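Local coordinates for lipoate-protein ligase 1 (Plasmodium falciparum, PDB 5T8U), which belongs to the lipoate-protein ligase family and binds lipoic acid in its lipoyl protein ligase A/B catalytic domain, at residues L122-F132 with L216-F227; D148-F156 with L164-N172. All coordinates share one frame; numbering follows the deposited sequence.

Contact 1: L122-F132 with L216-F227; sequences LIILNTLKNHF and LCIALIKEFTKF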
loop_
_atom_site.group_PDB
_atom_site.type_symbol
_atom_site.label_atom_id
_atom_site.label_comp_id
_atom_site.label_asym_id
_atom_site.label_seq_id
_atom_site.Cartn_x
_atom_site.Cartn_y
_atom_site.Cartn_z
ATOM N N LEU A 122 13.501 8.334 5.105
ATOM C CA LEU A 122 14.420 9.364 5.583
ATOM C C LEU A 122 13.819 10.754 5.422
ATOM O O LEU A 122 14.033 11.629 6.266
ATOM C CB LEU A 122 15.755 9.271 4.845
ATOM C CG LEU A 122 16.801 10.320 5.246
ATOM C CD1 LEU A 122 17.115 10.243 6.734
ATOM C CD2 LEU A 122 18.071 10.162 4.425
ATOM N N ILE A 123 13.074 10.982 4.338
ATOM C CA ILE A 123 12.366 12.248 4.185
ATOM C C ILE A 123 11.376 12.430 5.325
ATOM O O ILE A 123 11.291 13.508 5.930
ATOM C CB ILE A 123 11.671 12.313 2.811
ATOM C CG1 ILE A 123 12.713 12.314 1.689
ATOM C CG2 ILE A 123 10.778 13.556 2.710
ATOM C CD1 ILE A 123 12.125 12.168 0.298
ATOM N N ILE A 124 10.624 11.378 5.651
ATOM C CA ILE A 124 9.636 11.486 6.722
ATOM C C ILE A 124 10.327 11.739 8.061
ATOM O O ILE A 124 9.960 12.658 8.806
ATOM C CB ILE A 124 8.752 10.226 6.760
ATOM C CG1 ILE A 124 8.053 10.041 5.407
ATOM C CG2 ILE A 124 7.719 10.331 7.881
ATOM C CD1 ILE A 124 7.246 8.769 5.284
ATOM N N LEU A 125 11.344 10.937 8.381
ATOM C CA LEU A 125 12.051 11.111 9.648
ATOM C C LEU A 125 12.651 12.508 9.757
ATOM O O LEU A 125 12.569 13.147 10.813
ATOM C CB LEU A 125 13.138 10.045 9.790
ATOM C CG LEU A 125 12.645 8.599 9.893
ATOM C CD1 LEU A 125 13.807 7.627 9.754
ATOM C CD2 LEU A 125 11.914 8.368 11.201
ATOM N N ASN A 126 13.265 12.998 8.677
ATOM C CA ASN A 126 13.788 14.360 8.678
ATOM C C ASN A 126 12.677 15.372 8.924
ATOM O O ASN A 126 12.881 16.370 9.624
ATOM C CB ASN A 126 14.495 14.655 7.355
ATOM C CG ASN A 126 15.812 13.916 7.217
ATOM O OD1 ASN A 126 16.413 13.502 8.210
ATOM N ND2 ASN A 126 16.275 13.756 5.982
ATOM N N THR A 127 11.494 15.137 8.350
ATOM C CA THR A 127 10.347 15.992 8.637
ATOM C C THR A 127 10.078 16.044 10.135
ATOM O O THR A 127 10.143 17.113 10.758
ATOM C CB THR A 127 9.112 15.487 7.883
ATOM O OG1 THR A 127 9.331 15.592 6.472
ATOM C CG2 THR A 127 7.865 16.285 8.259
ATOM N N LEU A 128 9.787 14.887 10.735
ATOM C CA LEU A 128 9.422 14.859 12.148
ATOM C C LEU A 128 10.504 15.501 13.009
ATOM O O LEU A 128 10.213 16.329 13.880
ATOM C CB LEU A 128 9.162 13.419 12.594
ATOM C CG LEU A 128 7.811 12.809 12.205
ATOM C CD1 LEU A 128 7.736 12.526 10.713
ATOM C CD2 LEU A 128 7.551 11.536 12.999
ATOM N N LYS A 129 11.765 15.138 12.769
ATOM C CA LYS A 129 12.858 15.640 13.594
ATOM C C LYS A 129 13.015 17.148 13.443
ATOM O O LYS A 129 12.925 17.900 14.420
ATOM C CB LYS A 129 14.159 14.926 13.217
ATOM C CG LYS A 129 15.312 15.156 14.182
ATOM C CD LYS A 129 16.650 14.911 13.499
ATOM C CE LYS A 129 17.699 14.406 14.478
ATOM N NZ LYS A 129 19.017 14.190 13.816
ATOM N N ASN A 130 13.252 17.610 12.213
ATOM C CA ASN A 130 13.580 19.015 11.999
ATOM C C ASN A 130 12.424 19.926 12.384
ATOM O O ASN A 130 12.631 20.968 13.019
ATOM C CB ASN A 130 13.971 19.245 10.540
ATOM C CG ASN A 130 15.261 18.547 10.166
ATOM O OD1 ASN A 130 16.064 18.198 11.030
ATOM N ND2 ASN A 130 15.471 18.346 8.870
ATOM N N HIS A 131 11.197 19.557 12.014
ATOM C CA HIS A 131 10.070 20.470 12.135
ATOM C C HIS A 131 9.214 20.226 13.369
ATOM O O HIS A 131 8.332 21.045 13.657
ATOM C CB HIS A 131 9.193 20.382 10.883
ATOM C CG HIS A 131 9.920 20.720 9.621
ATOM N ND1 HIS A 131 11.017 20.010 9.182
ATOM C CD2 HIS A 131 9.716 21.699 8.708
ATOM C CE1 HIS A 131 11.454 20.534 8.051
ATOM N NE2 HIS A 131 10.682 21.559 7.741
ATOM N N PHE A 132 9.439 19.133 14.103
ATOM C CA PHE A 132 8.640 18.863 15.291
ATOM C C PHE A 132 9.456 18.246 16.422
ATOM O O PHE A 132 8.877 17.877 17.451
ATOM C CB PHE A 132 7.463 17.950 14.929
ATOM C CG PHE A 132 6.697 18.411 13.720
ATOM C CD1 PHE A 132 5.769 19.432 13.820
ATOM C CD2 PHE A 132 6.921 17.835 12.481
ATOM C CE1 PHE A 132 5.068 19.865 12.707
ATOM C CE2 PHE A 132 6.224 18.261 11.366
ATOM C CZ PHE A 132 5.296 19.276 11.480
ATOM N N LEU A 216 1.961 19.068 9.357
ATOM C CA LEU A 216 2.762 17.912 8.973
ATOM C C LEU A 216 2.939 17.839 7.463
ATOM O O LEU A 216 4.042 17.577 6.972
ATOM C CB LEU A 216 2.110 16.631 9.503
ATOM C CG LEU A 216 2.822 15.286 9.290
ATOM C CD1 LEU A 216 2.514 14.683 7.921
ATOM C CD2 LEU A 216 4.328 15.400 9.512
ATOM N N CYS A 217 1.862 18.064 6.708
ATOM C CA CYS A 217 1.950 17.998 5.253
ATOM C C CYS A 217 2.946 19.019 4.716
ATOM O O CYS A 217 3.820 18.685 3.908
ATOM C CB CYS A 217 0.569 18.215 4.636
ATOM S SG CYS A 217 -0.530 16.775 4.735
ATOM N N ILE A 218 2.829 20.274 5.156
ATOM C CA ILE A 218 3.726 21.323 4.673
ATOM C C ILE A 218 5.173 20.965 4.985
ATOM O O ILE A 218 6.045 21.006 4.106
ATOM C CB ILE A 218 3.330 22.685 5.276
ATOM C CG1 ILE A 218 1.978 23.132 4.712
ATOM C CG2 ILE A 218 4.397 23.750 4.986
ATOM C CD1 ILE A 218 1.380 24.339 5.403
ATOM N N ALA A 219 5.453 20.602 6.240
ATOM C CA ALA A 219 6.813 20.207 6.598
ATOM C C ALA A 219 7.304 19.068 5.711
ATOM O O ALA A 219 8.460 19.066 5.263
ATOM C CB ALA A 219 6.871 19.802 8.070
ATOM N N LEU A 220 6.430 18.100 5.432
ATOM C CA LEU A 220 6.823 16.940 4.640
ATOM C C LEU A 220 7.164 17.336 3.208
ATOM O O LEU A 220 8.138 16.831 2.635
ATOM C CB LEU A 220 5.700 15.904 4.663
ATOM C CG LEU A 220 5.990 14.521 4.084
ATOM C CD1 LEU A 220 7.194 13.884 4.757
ATOM C CD2 LEU A 220 4.764 13.642 4.249
ATOM N N ILE A 221 6.372 18.227 2.610
ATOM C CA ILE A 221 6.692 18.726 1.275
ATOM C C ILE A 221 8.027 19.460 1.296
ATOM O O ILE A 221 8.857 19.305 0.389
ATOM C CB ILE A 221 5.557 19.627 0.755
ATOM C CG1 ILE A 221 4.241 18.841 0.687
ATOM C CG2 ILE A 221 5.907 20.186 -0.624
ATOM C CD1 ILE A 221 3.023 19.695 0.376
ATOM N N LYS A 222 8.256 20.267 2.335
ATOM C CA LYS A 222 9.528 20.968 2.475
ATOM C C LYS A 222 10.698 19.991 2.442
ATOM O O LYS A 222 11.604 20.112 1.611
ATOM C CB LYS A 222 9.535 21.781 3.773
ATOM C CG LYS A 222 8.843 23.133 3.663
ATOM C CD LYS A 222 8.770 23.832 5.012
ATOM C CE LYS A 222 8.336 25.286 4.872
ATOM N NZ LYS A 222 8.350 26.010 6.178
ATOM N N GLU A 223 10.694 19.008 3.346
ATOM C CA GLU A 223 11.798 18.054 3.395
ATOM C C GLU A 223 11.869 17.176 2.151
ATOM O O GLU A 223 12.934 16.626 1.857
ATOM C CB GLU A 223 11.682 17.180 4.644
ATOM C CG GLU A 223 12.078 17.889 5.928
ATOM C CD GLU A 223 13.544 18.280 5.953
ATOM O OE1 GLU A 223 13.944 19.045 6.855
ATOM O OE2 GLU A 223 14.297 17.822 5.068
ATOM N N PHE A 224 10.763 17.030 1.420
ATOM C CA PHE A 224 10.779 16.291 0.161
ATOM C C PHE A 224 11.551 17.058 -0.907
ATOM O O PHE A 224 12.586 16.592 -1.411
ATOM C CB PHE A 224 9.333 16.027 -0.273
ATOM C CG PHE A 224 9.196 15.372 -1.618
ATOM C CD1 PHE A 224 9.302 13.997 -1.750
ATOM C CD2 PHE A 224 8.921 16.128 -2.745
ATOM C CE1 PHE A 224 9.157 13.394 -2.985
ATOM C CE2 PHE A 224 8.777 15.532 -3.981
ATOM C CZ PHE A 224 8.895 14.162 -4.101
ATOM N N THR A 225 11.066 18.254 -1.253
ATOM C CA THR A 225 11.759 19.098 -2.221
ATOM C C THR A 225 13.219 19.291 -1.827
ATOM O O THR A 225 14.126 19.161 -2.658
ATOM C CB THR A 225 11.048 20.449 -2.328
ATOM O OG1 THR A 225 9.649 20.236 -2.557
ATOM C CG2 THR A 225 11.623 21.277 -3.469
ATOM N N LYS A 226 13.462 19.601 -0.552
ATOM C CA LYS A 226 14.829 19.796 -0.083
ATOM C C LYS A 226 15.652 18.526 -0.243
ATOM O O LYS A 226 16.825 18.582 -0.630
ATOM C CB LYS A 226 14.818 20.250 1.376
ATOM C CG LYS A 226 16.180 20.238 2.049
ATOM C CD LYS A 226 16.139 20.988 3.370
ATOM C CE LYS A 226 16.974 20.296 4.435
ATOM N NZ LYS A 226 16.812 20.943 5.767
ATOM N N PHE A 227 15.058 17.368 0.053
ATOM C CA PHE A 227 15.780 16.113 -0.118
ATOM C C PHE A 227 16.220 15.935 -1.562
ATOM O O PHE A 227 17.348 15.501 -1.824
ATOM C CB PHE A 227 14.919 14.930 0.323
ATOM C CG PHE A 227 15.576 13.592 0.100
ATOM C CD1 PHE A 227 15.409 12.911 -1.096
ATOM C CD2 PHE A 227 16.369 13.021 1.083
ATOM C CE1 PHE A 227 16.016 11.685 -1.305
ATOM C CE2 PHE A 227 16.977 11.793 0.879
ATOM C CZ PHE A 227 16.800 11.126 -0.317
#
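The helical segments 122-132 and 216-227 approach to 8.6 Å between their axes, with their N-to-C directions 121° apart, and their backbones come nearest where T127 faces L220. The packing is knobs-into-holes: I123 and T127 each sit among four residues of the other helix, and E223 is the knob returned between N126, T127, N130 and H131. At one end CG1 of I123 lies over a face of the F227 ring in a CH-pi contact, 3.9 Å from the ring centroid, while CD2 of L122 comes to the edge of the same ring. T127 brings its two branches to different work. With CG2 anti to the backbone N, the methyl rests 3.7 Å from CB of A219, whereas OG1 bonds back to the carbonyl O of I123, 2.9 Å away, from the face of the carbonyl plane opposite to the one the T127 amide N uses. The E223 chain bends at its second torsion (-65°), and OE1 receives a nearly straight bond of 2.6 Å from ND2 of N130, which meets it from above the carboxylate plane. OE1 also lies at the edge of the H131 ring, 3.1 Å from CE1. Farther along, CE2 of F132 touches CB of A219. Beneath the pair lies the large mixed sheet: I124 packs on F108 and F110 of strand 105-112, and L220 on L58 of strand 55-59.

Contact 2: D148-F156 with L164-N172; sequences DQKCSGSAF and LHHGTILIN. With LPA (lipoic acid), chain C.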
loop_
_atom_site.group_PDB
_atom_site.type_symbol
_atom_site.label_atom_id
_atom_site.label_comp_id
_atom_site.label_asym_id
_atom_site.label_seq_id
_atom_site.Cartn_x
_atom_site.Cartn_y
_atom_site.Cartn_z
ATOM N N ASP A 148 8.685 2.997 20.353
ATOM C CA ASP A 148 8.364 1.604 20.067
ATOM C C ASP A 148 6.885 1.424 19.754
ATOM O O ASP A 148 6.386 0.291 19.762
ATOM C CB ASP A 148 8.766 0.682 21.223
ATOM C CG ASP A 148 10.154 0.990 21.759
ATOM O OD1 ASP A 148 11.136 0.851 20.999
ATOM O OD2 ASP A 148 10.257 1.385 22.939
ATOM N N GLN A 149 6.173 2.513 19.476
ATOM C CA GLN A 149 4.740 2.500 19.214
ATOM C C GLN A 149 4.496 2.944 17.781
ATOM O O GLN A 149 5.056 3.950 17.335
ATOM C CB GLN A 149 4.000 3.427 20.180
ATOM C CG GLN A 149 4.276 3.147 21.647
ATOM C CD GLN A 149 3.569 4.118 22.569
ATOM O OE1 GLN A 149 4.183 5.037 23.113
ATOM N NE2 GLN A 149 2.269 3.919 22.752
ATOM N N LYS A 150 3.652 2.204 17.068
ATOM C CA LYS A 150 3.400 2.501 15.665
ATOM C C LYS A 150 2.749 3.871 15.514
ATOM O O LYS A 150 1.746 4.171 16.168
ATOM C CB LYS A 150 2.501 1.427 15.052
ATOM C CG LYS A 150 2.545 1.380 13.531
ATOM C CD LYS A 150 1.224 0.919 12.923
ATOM C CE LYS A 150 1.414 -0.280 12.006
ATOM N NZ LYS A 150 0.225 -0.512 11.138
ATOM N N CYS A 151 3.330 4.705 14.649
ATOM C CA CYS A 151 2.701 5.950 14.232
ATOM C C CYS A 151 2.521 6.045 12.725
ATOM O O CYS A 151 1.861 6.981 12.257
ATOM C CB CYS A 151 3.515 7.163 14.715
ATOM S SG CYS A 151 4.952 7.564 13.702
ATOM N N SER A 152 3.081 5.112 11.958
ATOM C CA SER A 152 2.908 5.096 10.513
ATOM C C SER A 152 3.028 3.663 10.015
ATOM O O SER A 152 3.735 2.843 10.607
ATOM C CB SER A 152 3.934 5.997 9.814
ATOM O OG SER A 152 4.136 5.601 8.468
ATOM N N GLY A 153 2.327 3.370 8.921
ATOM C CA GLY A 153 2.335 2.027 8.362
ATOM C C GLY A 153 2.303 2.025 6.847
ATOM O O GLY A 153 1.393 2.600 6.244
ATOM N N SER A 154 3.273 1.368 6.218
ATOM C CA SER A 154 3.484 1.488 4.783
ATOM C C SER A 154 3.210 0.176 4.057
ATOM O O SER A 154 3.149 -0.901 4.655
ATOM C CB SER A 154 4.915 1.947 4.490
ATOM O OG SER A 154 5.182 3.197 5.103
ATOM N N ALA A 155 3.042 0.296 2.741
ATOM C CA ALA A 155 2.890 -0.847 1.853
ATOM C C ALA A 155 3.410 -0.448 0.480
ATOM O O ALA A 155 3.508 0.739 0.153
ATOM C CB ALA A 155 1.434 -1.320 1.773
ATOM N N PHE A 156 3.742 -1.456 -0.328
ATOM C CA PHE A 156 4.496 -1.232 -1.553
ATOM C C PHE A 156 3.892 -2.023 -2.705
ATOM O O PHE A 156 3.195 -3.022 -2.510
ATOM C CB PHE A 156 5.967 -1.627 -1.375
ATOM C CG PHE A 156 6.562 -1.166 -0.077
ATOM C CD1 PHE A 156 7.216 0.051 0.007
ATOM C CD2 PHE A 156 6.464 -1.948 1.061
ATOM C CE1 PHE A 156 7.762 0.477 1.201
ATOM C CE2 PHE A 156 7.007 -1.526 2.258
ATOM C CZ PHE A 156 7.657 -0.311 2.328
ATOM N N LEU A 164 5.934 2.122 -6.104
ATOM C CA LEU A 164 4.939 2.833 -5.311
ATOM C C LEU A 164 5.073 2.416 -3.854
ATOM O O LEU A 164 4.865 1.245 -3.518
ATOM C CB LEU A 164 3.527 2.548 -5.827
ATOM C CG LEU A 164 2.367 3.265 -5.125
ATOM C CD1 LEU A 164 1.231 3.522 -6.100
ATOM C CD2 LEU A 164 1.846 2.462 -3.946
ATOM N N HIS A 165 5.415 3.375 -2.997
ATOM C CA HIS A 165 5.501 3.182 -1.550
ATOM C C HIS A 165 4.481 4.124 -0.918
ATOM O O HIS A 165 4.747 5.321 -0.769
ATOM C CB HIS A 165 6.919 3.459 -1.049
ATOM C CG HIS A 165 7.034 3.598 0.440
ATOM N ND1 HIS A 165 8.185 4.037 1.056
ATOM C CD2 HIS A 165 6.149 3.350 1.435
ATOM C CE1 HIS A 165 8.003 4.060 2.364
ATOM N NE2 HIS A 165 6.776 3.649 2.620
ATOM N N HIS A 166 3.320 3.593 -0.536
ATOM C CA HIS A 166 2.261 4.404 0.049
ATOM C C HIS A 166 1.967 3.915 1.459
ATOM O O HIS A 166 1.805 2.711 1.687
ATOM C CB HIS A 166 0.993 4.383 -0.817
ATOM C CG HIS A 166 0.131 3.174 -0.623
ATOM N ND1 HIS A 166 -0.966 3.171 0.210
ATOM C CD2 HIS A 166 0.190 1.938 -1.172
ATOM C CE1 HIS A 166 -1.540 1.981 0.176
ATOM N NE2 HIS A 166 -0.858 1.214 -0.656
ATOM N N GLY A 167 1.914 4.858 2.402
ATOM C CA GLY A 167 1.724 4.541 3.802
ATOM C C GLY A 167 0.866 5.585 4.488
ATOM O O GLY A 167 0.463 6.584 3.886
ATOM N N THR A 168 0.604 5.336 5.768
ATOM C CA THR A 168 -0.248 6.185 6.585
ATOM C C THR A 168 0.561 6.787 7.724
ATOM O O THR A 168 1.420 6.118 8.310
ATOM C CB THR A 168 -1.433 5.396 7.158
ATOM O OG1 THR A 168 -2.264 6.267 7.934
ATOM C CG2 THR A 168 -0.948 4.250 8.037
ATOM N N ILE A 169 0.278 8.054 8.019
ATOM C CA ILE A 169 0.825 8.766 9.169
ATOM C C ILE A 169 -0.332 9.088 10.104
ATOM O O ILE A 169 -1.418 9.466 9.651
ATOM C CB ILE A 169 1.562 10.053 8.742
ATOM C CG1 ILE A 169 2.758 9.711 7.848
ATOM C CG2 ILE A 169 2.013 10.851 9.966
ATOM C CD1 ILE A 169 3.420 10.921 7.212
ATOM N N LEU A 170 -0.100 8.942 11.405
ATOM C CA LEU A 170 -1.145 9.110 12.405
ATOM C C LEU A 170 -0.988 10.457 13.100
ATOM O O LEU A 170 0.017 10.700 13.777
ATOM C CB LEU A 170 -1.107 7.966 13.417
ATOM C CG LEU A 170 -2.027 6.787 13.089
ATOM C CD1 LEU A 170 -1.875 6.323 11.643
ATOM C CD2 LEU A 170 -1.746 5.648 14.044
ATOM N N ILE A 171 -1.987 11.324 12.930
ATOM C CA ILE A 171 -2.006 12.644 13.550
ATOM C C ILE A 171 -2.977 12.621 14.723
ATOM O O ILE A 171 -2.566 12.664 15.888
ATOM C CB ILE A 171 -2.405 13.734 12.535
ATOM C CG1 ILE A 171 -1.511 13.681 11.289
ATOM C CG2 ILE A 171 -2.364 15.119 13.186
ATOM C CD1 ILE A 171 -0.061 14.040 11.530
ATOM N N ASN A 172 -4.275 12.546 14.418
ATOM C CA ASN A 172 -5.334 12.598 15.420
ATOM C C ASN A 172 -6.315 11.445 15.238
ATOM O O ASN A 172 -7.501 11.575 15.551
ATOM C CB ASN A 172 -6.070 13.937 15.356
ATOM C CG ASN A 172 -7.011 14.147 16.528
ATOM O OD1 ASN A 172 -6.765 13.663 17.632
ATOM N ND2 ASN A 172 -8.103 14.865 16.286
HETATM C C1 LPA C . 0.562 -2.245 7.493
HETATM O O1 LPA C . 0.633 -1.828 8.679
HETATM C C2 LPA C . 0.658 -1.258 6.332
HETATM O O2 LPA C . 0.413 -3.475 7.265
HETATM C C3 LPA C . -0.591 -0.381 6.317
HETATM C C4 LPA C . -0.698 0.354 4.982
HETATM C C5 LPA C . -2.090 0.974 4.874
HETATM C C6 LPA C . -2.280 1.558 3.611
HETATM S S6 LPA C . -3.788 1.679 3.321
HETATM C C7 LPA C . -1.557 3.398 3.586
HETATM C C8 LPA C . -2.540 4.317 2.730
HETATM S S8 LPA C . -3.960 3.265 2.245
#
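S154 and G167 bring their CA atoms to 3.7 Å in a non-hydrogen-bonded pair, the closest approach in the backbone register of these antiparallel strands. To one side, the A155-H166 pair is joined by two backbone bonds; to the other, T168 N bonds to G153 O at 2.9 Å. G167 has no side chain on the face where S154 OG lies, so the strands can close up here. On that face OG of S154 and NE2 of H165 share a 3.0 Å hydrogen bond in the plane of the imidazole, and CE1 of F156 stands over the centre of one ring face, 3.2 Å above it. The two ring planes are 46° apart, and ND1 of H165 is held by N120, which fixes the ring at both nitrogens. The strands form a beta hairpin of the catalytic domain, and its other face lines the lipoic acid pocket. K150, bent at its second and third torsions, reaches O1 of the ligand with NZ at 2.8 Å; the edge of the H166 ring meets the ligand, with ND1 3.2 Å from C8, while NE2 bonds to T94. Toward C151 and L170 the pairing thins, though L170 N still reaches C151 O at 2.9 Å; on the other side of their strand C151 and S152 both face I144 in a classic beta bulge. Beyond L170 the segments part toward the surface, where N172 is exposed.

The centres of contacts 1 and 2 lie about 15 Å apart, and in sequence the hairpin of contact 2 falls between the two helices of contact 1. The two contacts touch directly through segment 216-227: CG of L216 is 3.9 Å from CD1 of I171, CD1 of L216 is also 3.9 Å from CD1 of I169, and CD2 of L220 packs more loosely on that isoleucine methyl. Helix 117-132 makes a second connection, F121 meeting both S154 and H165. Lipoic acid is bound directly by contact 2, whereas in contact 1 the side chain of I124 stays about 10 Å from it, so the helix pair is set back from the pocket.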